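GTPase-activating protein GYP1 (Saccharomyces cerevisiae, PDB 1FKM) stimulates GTP hydrolysis by Ypt/Rab GTPases such as Ypt1 and Ypt7, supplying two catalytic fingers in trans. Local coordinates at residues A[141-149]-A[165-174]. Sequence-based numbering, arbitrary orientation.
Sequences FETFLTEYL and YMVDEQITDL
Tyr-148 and the selenomethionine Met-166 form a Met-aromatic contact where the region around the end of helix 133-145 packs on the lead-in and first turns of helix 168-186, inside the all-helical TBC (Ypt/Rab-GAP) domain of this chain. No direct hydrogen bond joins the two segments. The Met-166 chain bends at its last torsion (chi3 68°), setting CE over the centre of the Tyr-148 ring, 3.4 Å from the centroid, while SE lies oblique to it. SE also touches Leu-145 CD2 at 3.4 Å. Gln-170 runs past Tyr-148 in the opposite direction, its amide nearly perpendicular to the ring. Its OE1 accepts the N-H of Val-167, the N-cap residue, on a lone pair. The Tyr-148 hydroxyl reaches Asp-173 through a water, 2.9 Å from Tyr-148 OH and 2.9 Å from Asp-173 OD2. Asp-173 OD1 makes a salt bridge to Arg-69. Without the Tyr-148 ring, as with an alanine here, the Met-166 methyl would probably lose its aromatic face and the bridging water its hydroxyl partner. A chi1 of 169° swings the Leu-174 side chain across the contact, where its methyls part. CD1 meets Phe-144 CB, whereas CD2 packs tightly on Leu-145 CD2 at 3.5 Å and touches the Phe-141 ring. Leu-149 CD2 sits over one face of the Tyr-165 ring, 3.4 Å from its centroid, and the Tyr-165 hydroxyl oxygen ends 3.5 Å from Leu-145 CD2.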
loop_
_atom_site.group_PDB
_atom_site.type_symbol
_atom_site.label_atom_id
_atom_site.label_comp_id
_atom_site.label_asym_id
_atom_site.label_seq_id
_atom_site.Cartn_x
_atom_site.Cartn_y
_atom_site.Cartn_z
ATOM N N PHE A 141 0.763 7.301 -4.173
ATOM C CA PHE A 141 0.546 8.695 -4.564
ATOM C C PHE A 141 1.431 9.629 -3.764
ATOM O O PHE A 141 2.160 10.440 -4.328
ATOM C CB PHE A 141 -0.926 9.098 -4.358
ATOM C CG PHE A 141 -1.246 10.488 -4.842
ATOM C CD1 PHE A 141 -1.394 10.750 -6.200
ATOM C CD2 PHE A 141 -1.354 11.542 -3.943
ATOM C CE1 PHE A 141 -1.641 12.043 -6.659
ATOM C CE2 PHE A 141 -1.600 12.843 -4.392
ATOM C CZ PHE A 141 -1.742 13.095 -5.747
ATOM N N GLU A 142 1.354 9.504 -2.446
ATOM C CA GLU A 142 2.122 10.342 -1.535
ATOM C C GLU A 142 3.634 10.172 -1.693
ATOM O O GLU A 142 4.368 11.154 -1.737
ATOM C CB GLU A 142 1.688 10.036 -0.099
ATOM C CG GLU A 142 2.442 10.777 0.963
ATOM C CD GLU A 142 1.763 10.668 2.315
ATOM O OE1 GLU A 142 0.515 10.524 2.357
ATOM O OE2 GLU A 142 2.479 10.742 3.328
ATOM N N THR A 143 4.101 8.930 -1.781
ATOM C CA THR A 143 5.529 8.677 -1.951
ATOM C C THR A 143 6.046 9.198 -3.298
ATOM O O THR A 143 7.117 9.812 -3.376
ATOM C CB THR A 143 5.830 7.171 -1.835
ATOM O OG1 THR A 143 5.462 6.723 -0.525
ATOM C CG2 THR A 143 7.308 6.892 -2.062
ATOM N N PHE A 144 5.295 8.964 -4.366
ATOM C CA PHE A 144 5.725 9.442 -5.675
ATOM C C PHE A 144 5.714 10.969 -5.736
ATOM O O PHE A 144 6.475 11.574 -6.488
ATOM C CB PHE A 144 4.835 8.847 -6.763
ATOM C CG PHE A 144 4.996 7.365 -6.919
ATOM C CD1 PHE A 144 6.003 6.686 -6.234
ATOM C CD2 PHE A 144 4.144 6.640 -7.747
ATOM C CE1 PHE A 144 6.158 5.305 -6.367
ATOM C CE2 PHE A 144 4.291 5.266 -7.885
ATOM C CZ PHE A 144 5.298 4.596 -7.193
ATOM N N LEU A 145 4.850 11.586 -4.936
ATOM C CA LEU A 145 4.759 13.043 -4.879
ATOM C C LEU A 145 6.052 13.640 -4.331
ATOM O O LEU A 145 6.447 14.724 -4.740
ATOM C CB LEU A 145 3.623 13.483 -3.949
ATOM C CG LEU A 145 2.327 14.103 -4.466
ATOM C CD1 LEU A 145 1.478 14.507 -3.260
ATOM C CD2 LEU A 145 2.615 15.324 -5.334
ATOM N N THR A 146 6.705 12.940 -3.402
ATOM C CA THR A 146 7.923 13.473 -2.792
ATOM C C THR A 146 9.048 13.718 -3.780
ATOM O O THR A 146 9.931 14.528 -3.523
ATOM C CB THR A 146 8.461 12.570 -1.635
ATOM O OG1 THR A 146 8.884 11.299 -2.149
ATOM C CG2 THR A 146 7.380 12.362 -0.579
ATOM N N GLU A 147 9.018 13.023 -4.910
ATOM C CA GLU A 147 10.056 13.197 -5.919
ATOM C C GLU A 147 10.008 14.593 -6.544
ATOM O O GLU A 147 10.986 15.040 -7.136
ATOM C CB GLU A 147 9.901 12.150 -7.023
ATOM C CG GLU A 147 11.142 11.995 -7.882
ATOM C CD GLU A 147 11.006 10.897 -8.917
ATOM O OE1 GLU A 147 9.880 10.660 -9.401
ATOM O OE2 GLU A 147 12.033 10.276 -9.254
ATOM N N TYR A 148 8.873 15.274 -6.417
ATOM C CA TYR A 148 8.709 16.615 -6.996
ATOM C C TYR A 148 9.007 17.757 -6.028
ATOM O O TYR A 148 8.911 18.933 -6.394
ATOM C CB TYR A 148 7.290 16.770 -7.551
ATOM C CG TYR A 148 7.006 15.852 -8.713
ATOM C CD1 TYR A 148 7.301 16.238 -10.023
ATOM C CD2 TYR A 148 6.481 14.581 -8.505
ATOM C CE1 TYR A 148 7.078 15.378 -11.094
ATOM C CE2 TYR A 148 6.256 13.713 -9.570
ATOM C CZ TYR A 148 6.556 14.117 -10.858
ATOM O OH TYR A 148 6.339 13.256 -11.906
ATOM N N LEU A 149 9.357 17.407 -4.796
ATOM C CA LEU A 149 9.683 18.387 -3.767
ATOM C C LEU A 149 11.181 18.375 -3.529
ATOM O O LEU A 149 11.855 17.391 -3.836
ATOM C CB LEU A 149 9.005 18.020 -2.443
ATOM C CG LEU A 149 7.515 18.271 -2.236
ATOM C CD1 LEU A 149 7.060 17.603 -0.951
ATOM C CD2 LEU A 149 7.265 19.766 -2.185
ATOM N N TYR A 165 3.423 23.458 -6.446
ATOM C CA TYR A 165 4.811 23.183 -6.797
ATOM C C TYR A 165 4.975 22.258 -8.002
ATOM O O TYR A 165 6.084 21.848 -8.334
ATOM C CB TYR A 165 5.588 22.651 -5.576
ATOM C CG TYR A 165 5.123 21.330 -4.987
ATOM C CD1 TYR A 165 5.649 20.116 -5.438
ATOM C CD2 TYR A 165 4.203 21.298 -3.936
ATOM C CE1 TYR A 165 5.277 18.901 -4.851
ATOM C CE2 TYR A 165 3.820 20.085 -3.343
ATOM C CZ TYR A 165 4.364 18.894 -3.806
ATOM O OH TYR A 165 4.000 17.699 -3.221
HETATM N N MSE A 166 3.867 21.955 -8.673
HETATM C CA MSE A 166 3.898 21.100 -9.854
HETATM C C MSE A 166 2.971 21.657 -10.931
HETATM O O MSE A 166 1.905 22.185 -10.626
HETATM C CB MSE A 166 3.444 19.680 -9.499
HETATM C CG MSE A 166 4.369 18.924 -8.562
HETATM SE SE MSE A 166 3.579 17.247 -7.985
HETATM C CE MSE A 166 3.611 16.296 -9.667
ATOM N N VAL A 167 3.386 21.550 -12.189
ATOM C CA VAL A 167 2.553 22.012 -13.290
ATOM C C VAL A 167 1.651 20.846 -13.693
ATOM O O VAL A 167 1.929 19.692 -13.352
ATOM C CB VAL A 167 3.402 22.470 -14.502
ATOM C CG1 VAL A 167 4.202 23.715 -14.130
ATOM C CG2 VAL A 167 4.337 21.353 -14.950
ATOM N N ASP A 168 0.574 21.148 -14.409
ATOM C CA ASP A 168 -0.383 20.132 -14.838
ATOM C C ASP A 168 0.215 18.880 -15.472
ATOM O O ASP A 168 -0.216 17.769 -15.162
ATOM C CB ASP A 168 -1.409 20.741 -15.800
ATOM C CG ASP A 168 -2.325 21.744 -15.119
ATOM O OD1 ASP A 168 -2.920 21.396 -14.076
ATOM O OD2 ASP A 168 -2.456 22.878 -15.630
ATOM N N GLU A 169 1.192 19.051 -16.360
ATOM C CA GLU A 169 1.822 17.909 -17.023
ATOM C C GLU A 169 2.524 16.968 -16.040
ATOM O O GLU A 169 2.530 15.749 -16.232
ATOM C CB GLU A 169 2.829 18.383 -18.077
ATOM C CG GLU A 169 3.712 17.264 -18.620
ATOM C CD GLU A 169 4.561 17.689 -19.804
ATOM O OE1 GLU A 169 5.265 18.717 -19.702
ATOM O OE2 GLU A 169 4.527 16.986 -20.836
ATOM N N GLN A 170 3.123 17.537 -15.001
ATOM C CA GLN A 170 3.819 16.744 -13.994
ATOM C C GLN A 170 2.810 15.980 -13.137
ATOM O O GLN A 170 3.032 14.824 -12.782
ATOM C CB GLN A 170 4.665 17.652 -13.104
ATOM C CG GLN A 170 5.810 18.344 -13.818
ATOM C CD GLN A 170 6.578 19.261 -12.890
ATOM O OE1 GLN A 170 6.016 20.203 -12.329
ATOM N NE2 GLN A 170 7.865 18.985 -12.713
ATOM N N ILE A 171 1.704 16.632 -12.800
ATOM C CA ILE A 171 0.673 15.987 -11.999
ATOM C C ILE A 171 0.104 14.793 -12.772
ATOM O O ILE A 171 -0.197 13.747 -12.190
ATOM C CB ILE A 171 -0.451 16.993 -11.632
ATOM C CG1 ILE A 171 0.110 18.043 -10.664
ATOM C CG2 ILE A 171 -1.641 16.265 -11.013
ATOM C CD1 ILE A 171 -0.880 19.101 -10.229
ATOM N N THR A 172 -0.029 14.941 -14.088
ATOM C CA THR A 172 -0.545 13.849 -14.903
ATOM C C THR A 172 0.485 12.719 -14.969
ATOM O O THR A 172 0.116 11.544 -14.983
ATOM C CB THR A 172 -0.903 14.323 -16.333
ATOM O OG1 THR A 172 -1.904 15.345 -16.254
ATOM C CG2 THR A 172 -1.458 13.167 -17.159
ATOM N N ASP A 173 1.769 13.071 -15.011
ATOM C CA ASP A 173 2.829 12.056 -15.026
ATOM C C ASP A 173 2.771 11.284 -13.704
ATOM O O ASP A 173 2.929 10.070 -13.679
ATOM C CB ASP A 173 4.219 12.685 -15.139
ATOM C CG ASP A 173 4.485 13.300 -16.498
ATOM O OD1 ASP A 173 3.820 12.912 -17.484
ATOM O OD2 ASP A 173 5.382 14.166 -16.577
ATOM N N LEU A 174 2.570 12.016 -12.610
ATOM C CA LEU A 174 2.472 11.431 -11.273
ATOM C C LEU A 174 1.280 10.473 -11.229
ATOM O O LEU A 174 1.373 9.361 -10.698
ATOM C CB LEU A 174 2.292 12.542 -10.230
ATOM C CG LEU A 174 1.900 12.099 -8.809
ATOM C CD1 LEU A 174 3.048 11.326 -8.179
ATOM C CD2 LEU A 174 1.548 13.313 -7.967
HETATM O O HOH W 1 7.222 14.425 -14.373
#